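PDB 6IAZ: tRNA uridine(34) acetyltransferase from Methanocaldococcus infernus, which catalyses acetyl-CoA- and S-adenosyl-L-methionine-dependent formation of 5-(carboxymethyl)uridine at wobble position 34 of tRNAs. Local coordinates for residues R348-V353 and N390-A395; A136-E141 and E153-R158. All blocks are in the same frame, centred on the assembly; numbering follows the deposited sequence.

Contact 1. Residues R348-V353 and N390-A395; sequences REVGHV and NDILIA
R348 and D391 run side by side and point the same way, an ion pair built by stacking rather than by directed hydrogen bonds. R348 NH2 comes within 3.2 Å of D391 OD2, yet that oxygen lies well out of the guanidinium plane and no N-H aims at it; the two flat groups are only 26° apart, with D391 CB resting over one guanidinium face, toward its rim. The R348 chain, extended from CG to NE, passes along the backbone carbonyl of D391, its CG 3.5 Å from D391 O. Were R348 replaced by an alanine, the D391 carboxylate would probably lose this charge partner, and the D391 carbonyl the aliphatic chain that now lines it.

Backbone bonding is confined to one bridge, between E349 and L393. L393 N donates to R348 O over 2.7 Å and nearly straight at 173°, although it approaches from above the carbonyl plane; the return bond, V350 N to L393 O at 2.9 Å, is bent and weak. E349 is also the N-cap residue of helix 350-357, so the first turn of that helix is joined to strand 392-401 in the mixed sheet of the GNAT (N-acetyltransferase) fold, just where the strand leaves a G1 beta bulge at D391 and I392, opposite D387.

Apolar packing centres on I392. Its two branches divide the helix between them: CG2 sits 3.6 Å from V350 CA, while CD1 reaches V353 CG1 at 3.8 Å. V353 presents that methyl by holding CG1 opposite its own backbone N (chi1 166°), and F423 and W438 also pack on V350.

Contact 2. Residues A136-E141 and E153-R158; sequences AMNERE and ETAKHR
Both E139 and H157 set CG opposite their own carbonyl carbon (chi1 -70° in E139), and beyond CG the glutamate chain runs extended, which carries its carboxylate across to the edge of the imidazole. There H157 NE2 donates to E139 OE1 at 3.0 Å, a weak bond: the oxygen lies near the ring plane, but the N-H misses it by a wide margin (123°), and the carboxylate is turned 39° from the ring. The same oxygen is 3.2 Å from H157 CD2, so it faces the NE2-CD2 side of the ring rather than one atom squarely.

A second oxygen meets that edge, the helix carbonyl M137 O, 3.3 Å from H157 CD2. Elsewhere on the ring ND1 is hydrogen-bonded to the backbone oxygen of T106, and this bond helps to set the rotation of the imidazole. M137 answers with its CB, which lies 3.4 Å from H157 O.

Further along, A155 CB packs against N138 OD1 at 3.6 Å. That amide is satisfied by helix 145-152: OD1 accepts from N152 ND2 and ND2 donates to A148 O. N152 ND2 also bonds H157 O, linking the two segments through a shared side chain.

E139, with positive phi, is the first residue to leave helix 123-138, and residues 153-158 lead from helix 145-152 into strand 158-166 of the parallel sheet in the radical SAM core. M137 and H157 both pack on I109 of the adjacent strand 108-114, while H157 also touches I96 and E100 of helix 88-101.

How the contacts relate
The two contacts lie in different regions of the enzyme: contact 2 in the radical SAM core and contact 1 in the N-acetyltransferase region, with nearest atoms about 18 Å apart and no secondary-structure element in common. Each is partly buried, with no fully exposed residue taking part in contact 1, whereas contact 2 includes the exposed E139. Contact 1 joins a helix start directly to a strand by backbone bonding, apolar packing and a stacked ion pair. Contact 2 instead links a helix end to a loop, with little apolar contact across it and one weak direct hydrogen bond, and relies more on polar partners from neighbouring elements.

Contact 1. Residues R348-V353 and N390-A395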
ATOM      1  N   ARG A 348       9.320  12.089  -2.001  1.00 35.89           N
ATOM      2  CA  ARG A 348      10.620  12.279  -1.374  1.00 39.36           C
ATOM      3  C   ARG A 348      11.526  11.049  -1.386  1.00 36.78           C
ATOM      4  O   ARG A 348      12.691  11.166  -0.995  1.00 30.89           O
ATOM      5  CB  ARG A 348      10.426  12.748   0.077  1.00 40.31           C
ATOM      6  CG  ARG A 348       9.899  14.148   0.203  1.00 44.64           C
ATOM      7  CD  ARG A 348       9.922  14.604   1.674  1.00 50.37           C
ATOM      8  NE  ARG A 348       9.836  16.060   1.809  1.00 54.56           N
ATOM      9  CZ  ARG A 348       9.895  16.707   2.966  1.00 58.31           C
ATOM     10  NH1 ARG A 348      10.033  16.033   4.110  1.00 61.51           N
ATOM     11  NH2 ARG A 348       9.803  18.029   2.992  1.00 61.71           N
ATOM     12  N   GLU A 349      11.043   9.883  -1.805  1.00 35.58           N
ATOM     13  CA  GLU A 349      11.862   8.680  -1.694  1.00 42.25           C
ATOM     14  C   GLU A 349      13.089   8.802  -2.593  1.00 37.62           C
ATOM     15  O   GLU A 349      13.028   9.372  -3.675  1.00 33.21           O
ATOM     16  CB  GLU A 349      11.057   7.430  -2.049  1.00 51.44           C
ATOM     17  CG  GLU A 349      10.442   7.417  -3.425  1.00 58.30           C
ATOM     18  CD  GLU A 349       9.710   6.118  -3.707  1.00 66.71           C
ATOM     19  OE1 GLU A 349       8.659   5.877  -3.078  1.00 69.92           O
ATOM     20  OE2 GLU A 349      10.205   5.328  -4.539  1.00 69.79           O
ATOM     21  N   VAL A 350      14.210   8.231  -2.131  1.00 31.00           N
ATOM     22  CA  VAL A 350      15.517   8.495  -2.707  1.00 30.96           C
ATOM     23  C   VAL A 350      15.536   8.199  -4.203  1.00 28.72           C
ATOM     24  O   VAL A 350      16.129   8.951  -4.987  1.00 27.91           O
ATOM     25  CB  VAL A 350      16.592   7.689  -1.950  1.00 30.89           C
ATOM     26  CG1 VAL A 350      16.104   6.258  -1.713  1.00 34.82           C
ATOM     27  CG2 VAL A 350      17.906   7.680  -2.732  1.00 33.65           C
ATOM     28  N   GLY A 351      14.884   7.113  -4.627  1.00 30.02           N
ATOM     29  CA  GLY A 351      14.933   6.742  -6.030  1.00 31.65           C
ATOM     30  C   GLY A 351      14.171   7.701  -6.928  1.00 32.43           C
ATOM     31  O   GLY A 351      14.599   7.995  -8.047  1.00 34.04           O
ATOM     32  N   HIS A 352      13.040   8.207  -6.453  1.00 30.18           N
ATOM     33  CA  HIS A 352      12.238   9.120  -7.262  1.00 32.52           C
ATOM     34  C   HIS A 352      12.887  10.497  -7.352  1.00 32.54           C
ATOM     35  O   HIS A 352      12.870  11.134  -8.416  1.00 33.59           O
ATOM     36  CB  HIS A 352      10.834   9.219  -6.662  1.00 37.00           C
ATOM     37  CG  HIS A 352       9.850   9.942  -7.526  1.00 41.39           C
ATOM     38  ND1 HIS A 352       9.395  11.209  -7.234  1.00 41.56           N
ATOM     39  CD2 HIS A 352       9.227   9.572  -8.671  1.00 42.65           C
ATOM     40  CE1 HIS A 352       8.543  11.596  -8.170  1.00 40.66           C
ATOM     41  NE2 HIS A 352       8.418  10.616  -9.047  1.00 44.06           N
ATOM     42  N   VAL A 353      13.442  10.986  -6.242  1.00 32.29           N
ATOM     43  CA  VAL A 353      14.155  12.264  -6.272  1.00 29.10           C
ATOM     44  C   VAL A 353      15.321  12.206  -7.248  1.00 29.69           C
ATOM     45  O   VAL A 353      15.564  13.143  -8.023  1.00 28.45           O
ATOM     46  CB  VAL A 353      14.619  12.647  -4.856  1.00 24.40           C
ATOM     47  CG1 VAL A 353      15.638  13.770  -4.940  1.00 29.05           C
ATOM     48  CG2 VAL A 353      13.422  13.052  -3.984  1.00 29.60           C
ATOM     49  N   ASN A 390      17.941  18.385   1.935  1.00 31.61           N
ATOM     50  CA  ASN A 390      17.323  18.260   0.613  1.00 33.37           C
ATOM     51  C   ASN A 390      15.975  17.560   0.648  1.00 33.18           C
ATOM     52  O   ASN A 390      15.330  17.442  -0.405  1.00 35.11           O
ATOM     53  CB  ASN A 390      18.288  17.522  -0.335  1.00 29.34           C
ATOM     54  CG  ASN A 390      19.616  18.238  -0.455  1.00 33.83           C
ATOM     55  OD1 ASN A 390      19.659  19.388  -0.916  1.00 34.67           O
ATOM     56  ND2 ASN A 390      20.705  17.575  -0.050  1.00 34.05           N
ATOM     57  N   ASP A 391      15.534  17.123   1.825  1.00 31.89           N
ATOM     58  CA  ASP A 391      14.241  16.461   2.018  1.00 32.56           C
ATOM     59  C   ASP A 391      14.137  15.207   1.154  1.00 34.85           C
ATOM     60  O   ASP A 391      13.260  15.086   0.289  1.00 33.15           O
ATOM     61  CB  ASP A 391      13.082  17.412   1.711  1.00 41.53           C
ATOM     62  CG  ASP A 391      13.038  18.603   2.653  1.00 48.93           C
ATOM     63  OD1 ASP A 391      13.604  18.515   3.768  1.00 50.74           O
ATOM     64  OD2 ASP A 391      12.434  19.636   2.281  1.00 55.43           O
ATOM     65  N   ILE A 392      15.053  14.266   1.402  1.00 29.43           N
ATOM     66  CA  ILE A 392      15.117  13.012   0.653  1.00 28.40           C
ATOM     67  C   ILE A 392      14.961  11.882   1.657  1.00 29.27           C
ATOM     68  O   ILE A 392      15.714  11.797   2.634  1.00 34.80           O
ATOM     69  CB  ILE A 392      16.420  12.862  -0.151  1.00 26.66           C
ATOM     70  CG1 ILE A 392      16.544  13.999  -1.161  1.00 29.69           C
ATOM     71  CG2 ILE A 392      16.437  11.483  -0.840  1.00 32.30           C
ATOM     72  CD1 ILE A 392      17.891  14.054  -1.912  1.00 29.77           C
ATOM     73  N   LEU A 393      13.975  11.021   1.420  1.00 24.42           N
ATOM     74  CA  LEU A 393      13.613   9.950   2.325  1.00 29.53           C
ATOM     75  C   LEU A 393      14.340   8.683   1.916  1.00 29.08           C
ATOM     76  O   LEU A 393      14.261   8.258   0.764  1.00 26.94           O
ATOM     77  CB  LEU A 393      12.106   9.743   2.287  1.00 26.15           C
ATOM     78  CG  LEU A 393      11.540   8.567   3.105  1.00 27.53           C
ATOM     79  CD1 LEU A 393      11.718   8.817   4.547  1.00 27.59           C
ATOM     80  CD2 LEU A 393      10.074   8.394   2.725  1.00 27.03           C
ATOM     81  N   ILE A 394      15.044   8.084   2.872  1.00 29.92           N
ATOM     82  CA  ILE A 394      15.898   6.928   2.629  1.00 30.22           C
ATOM     83  C   ILE A 394      15.273   5.637   3.145  1.00 30.36           C
ATOM     84  O   ILE A 394      15.473   4.573   2.551  1.00 29.53           O
ATOM     85  CB  ILE A 394      17.278   7.168   3.288  1.00 35.57           C
ATOM     86  CG1 ILE A 394      17.983   8.341   2.582  1.00 37.44           C
ATOM     87  CG2 ILE A 394      18.114   5.920   3.264  1.00 36.95           C
ATOM     88  CD1 ILE A 394      19.186   8.846   3.331  1.00 42.46           C
ATOM     89  N   ALA A 395      14.548   5.708   4.260  1.00 28.11           N
ATOM     90  CA  ALA A 395      13.955   4.534   4.900  1.00 28.34           C
ATOM     91  C   ALA A 395      12.946   4.998   5.935  1.00 27.14           C
ATOM     92  O   ALA A 395      13.035   6.108   6.454  1.00 28.10           O
ATOM     93  CB  ALA A 395      15.010   3.658   5.572  1.00 28.71           C
TER

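Contact 2. Residues A136-E141 and E153-R158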
ATOM      1  N   ALA A 136       4.389 -20.920  -7.821  1.00 34.27           N
ATOM      2  CA  ALA A 136       5.044 -20.371  -9.006  1.00 35.71           C
ATOM      3  C   ALA A 136       6.330 -19.648  -8.634  1.00 35.37           C
ATOM      4  O   ALA A 136       7.323 -19.708  -9.374  1.00 34.05           O
ATOM      5  CB  ALA A 136       4.113 -19.422  -9.740  1.00 34.39           C
ATOM      6  N   MET A 137       6.334 -18.971  -7.491  1.00 33.39           N
ATOM      7  CA  MET A 137       7.536 -18.302  -7.031  1.00 38.11           C
ATOM      8  C   MET A 137       8.576 -19.305  -6.582  1.00 38.67           C
ATOM      9  O   MET A 137       9.768 -19.114  -6.838  1.00 40.73           O
ATOM     10  CB  MET A 137       7.214 -17.359  -5.873  1.00 36.13           C
ATOM     11  CG  MET A 137       6.210 -16.282  -6.212  1.00 38.34           C
ATOM     12  SD  MET A 137       6.012 -15.193  -4.812  1.00 34.22           S
ATOM     13  CE  MET A 137       4.263 -14.799  -4.947  1.00 35.88           C
ATOM     14  N   ASN A 138       8.139 -20.359  -5.876  1.00 38.76           N
ATOM     15  CA  ASN A 138       9.032 -21.393  -5.382  1.00 41.66           C
ATOM     16  C   ASN A 138       9.567 -22.272  -6.502  1.00 42.82           C
ATOM     17  O   ASN A 138      10.612 -22.910  -6.323  1.00 40.77           O
ATOM     18  CB  ASN A 138       8.311 -22.280  -4.362  1.00 40.13           C
ATOM     19  CG  ASN A 138       7.851 -21.515  -3.124  1.00 42.59           C
ATOM     20  OD1 ASN A 138       8.380 -20.450  -2.784  1.00 38.57           O
ATOM     21  ND2 ASN A 138       6.864 -22.070  -2.437  1.00 40.07           N
ATOM     22  N   GLU A 139       8.863 -22.330  -7.638  1.00 40.66           N
ATOM     23  CA  GLU A 139       9.207 -23.231  -8.741  1.00 46.16           C
ATOM     24  C   GLU A 139       9.184 -24.693  -8.295  1.00 48.78           C
ATOM     25  O   GLU A 139      10.061 -25.490  -8.655  1.00 47.63           O
ATOM     26  CB  GLU A 139      10.562 -22.867  -9.347  1.00 47.87           C
ATOM     27  CG  GLU A 139      10.563 -21.558 -10.123  1.00 48.72           C
ATOM     28  CD  GLU A 139      11.954 -21.137 -10.550  1.00 51.19           C
ATOM     29  OE1 GLU A 139      12.302 -19.956 -10.381  1.00 52.04           O
ATOM     30  OE2 GLU A 139      12.707 -21.990 -11.052  1.00 55.34           O
ATOM     31  N   ARG A 140       8.177 -25.044  -7.497  1.00 48.80           N
ATOM     32  CA  ARG A 140       7.942 -26.436  -7.131  1.00 54.31           C
ATOM     33  C   ARG A 140       6.572 -26.573  -6.480  1.00 51.80           C
ATOM     34  O   ARG A 140       6.049 -25.616  -5.900  1.00 49.58           O
ATOM     35  CB  ARG A 140       9.022 -26.976  -6.182  1.00 57.82           C
ATOM     36  CG  ARG A 140       9.194 -26.173  -4.921  1.00 59.19           C
ATOM     37  CD  ARG A 140       9.775 -27.036  -3.803  1.00 63.41           C
ATOM     38  NE  ARG A 140       8.807 -28.004  -3.290  1.00 63.35           N
ATOM     39  CZ  ARG A 140       8.992 -28.741  -2.204  1.00 65.61           C
ATOM     40  NH1 ARG A 140      10.121 -28.631  -1.513  1.00 66.23           N
ATOM     41  NH2 ARG A 140       8.048 -29.589  -1.811  1.00 68.70           N
ATOM     42  N   GLU A 141       6.007 -27.765  -6.579  1.00 52.07           N
ATOM     43  CA  GLU A 141       4.716 -28.045  -5.978  1.00 52.52           C
ATOM     44  C   GLU A 141       4.847 -28.103  -4.459  1.00 52.90           C
ATOM     45  O   GLU A 141       5.926 -28.315  -3.908  1.00 56.39           O
ATOM     46  CB  GLU A 141       4.155 -29.357  -6.525  1.00 55.46           C
ATOM     47  CG  GLU A 141       2.777 -29.731  -6.016  1.00 57.35           C
ATOM     48  CD  GLU A 141       1.726 -28.672  -6.315  1.00 54.26           C
ATOM     49  OE1 GLU A 141       1.793 -27.588  -5.719  1.00 56.29           O
ATOM     50  OE2 GLU A 141       0.827 -28.931  -7.143  1.00 57.93           O
ATOM     51  N   GLU A 153      10.151 -18.843   2.154  1.00 38.43           N
ATOM     52  CA  GLU A 153      10.991 -18.047   3.035  1.00 43.25           C
ATOM     53  C   GLU A 153      12.435 -18.005   2.571  1.00 43.41           C
ATOM     54  O   GLU A 153      13.163 -17.073   2.944  1.00 45.80           O
ATOM     55  CB  GLU A 153      10.946 -18.579   4.475  1.00 39.22           C
ATOM     56  CG  GLU A 153       9.585 -18.479   5.112  1.00 39.47           C
ATOM     57  CD  GLU A 153       9.584 -18.863   6.578  1.00 40.89           C
ATOM     58  OE1 GLU A 153      10.673 -19.099   7.129  1.00 42.61           O
ATOM     59  OE2 GLU A 153       8.488 -18.935   7.178  1.00 41.48           O
ATOM     60  N   THR A 154      12.867 -18.990   1.770  1.00 42.23           N
ATOM     61  CA  THR A 154      14.240 -19.060   1.298  1.00 43.90           C
ATOM     62  C   THR A 154      14.320 -19.308  -0.204  1.00 42.03           C
ATOM     63  O   THR A 154      15.370 -19.729  -0.695  1.00 45.34           O
ATOM     64  CB  THR A 154      15.020 -20.153   2.050  1.00 46.14           C
ATOM     65  OG1 THR A 154      14.402 -21.427   1.847  1.00 42.74           O
ATOM     66  CG2 THR A 154      15.039 -19.858   3.550  1.00 47.52           C
ATOM     67  N   ALA A 155      13.247 -19.017  -0.945  1.00 37.66           N
ATOM     68  CA  ALA A 155      13.190 -19.280  -2.369  1.00 42.00           C
ATOM     69  C   ALA A 155      13.985 -18.246  -3.174  1.00 42.21           C
ATOM     70  O   ALA A 155      14.478 -17.239  -2.658  1.00 39.65           O
ATOM     71  CB  ALA A 155      11.737 -19.295  -2.848  1.00 40.74           C
ATOM     72  N   LYS A 156      14.112 -18.514  -4.477  1.00 42.97           N
ATOM     73  CA  LYS A 156      14.760 -17.547  -5.357  1.00 46.51           C
ATOM     74  C   LYS A 156      13.877 -16.326  -5.575  1.00 45.85           C
ATOM     75  O   LYS A 156      14.383 -15.205  -5.675  1.00 46.65           O
ATOM     76  CB  LYS A 156      15.118 -18.198  -6.686  1.00 47.02           C
ATOM     77  CG  LYS A 156      16.264 -19.213  -6.584  1.00 50.33           C
ATOM     78  N   HIS A 157      12.565 -16.519  -5.621  1.00 41.68           N
ATOM     79  CA  HIS A 157      11.597 -15.440  -5.790  1.00 40.71           C
ATOM     80  C   HIS A 157      10.810 -15.371  -4.487  1.00 37.83           C
ATOM     81  O   HIS A 157       9.905 -16.177  -4.261  1.00 39.30           O
ATOM     82  CB  HIS A 157      10.686 -15.699  -6.984  1.00 40.85           C
ATOM     83  CG  HIS A 157      11.413 -16.040  -8.245  1.00 45.54           C
ATOM     84  ND1 HIS A 157      11.974 -15.085  -9.064  1.00 45.81           N
ATOM     85  CD2 HIS A 157      11.656 -17.234  -8.838  1.00 47.44           C
ATOM     86  CE1 HIS A 157      12.539 -15.676 -10.104  1.00 49.35           C
ATOM     87  NE2 HIS A 157      12.365 -16.981  -9.987  1.00 47.99           N
ATOM     88  N   ARG A 158      11.188 -14.452  -3.607  1.00 37.14           N
ATOM     89  CA  ARG A 158      10.565 -14.374  -2.292  1.00 35.02           C
ATOM     90  C   ARG A 158       9.396 -13.397  -2.288  1.00 34.30           C
ATOM     91  O   ARG A 158       9.480 -12.301  -2.858  1.00 33.81           O
ATOM     92  CB  ARG A 158      11.575 -13.945  -1.230  1.00 37.89           C
ATOM     93  CG  ARG A 158      12.780 -14.837  -1.118  1.00 40.90           C
ATOM     94  CD  ARG A 158      13.501 -14.539   0.177  1.00 44.93           C
ATOM     95  NE  ARG A 158      14.774 -15.230   0.302  1.00 52.25           N
ATOM     96  CZ  ARG A 158      15.495 -15.264   1.423  1.00 53.53           C
ATOM     97  NH1 ARG A 158      15.045 -14.663   2.516  1.00 53.30           N
ATOM     98  NH2 ARG A 158      16.648 -15.909   1.449  1.00 55.22           N
TER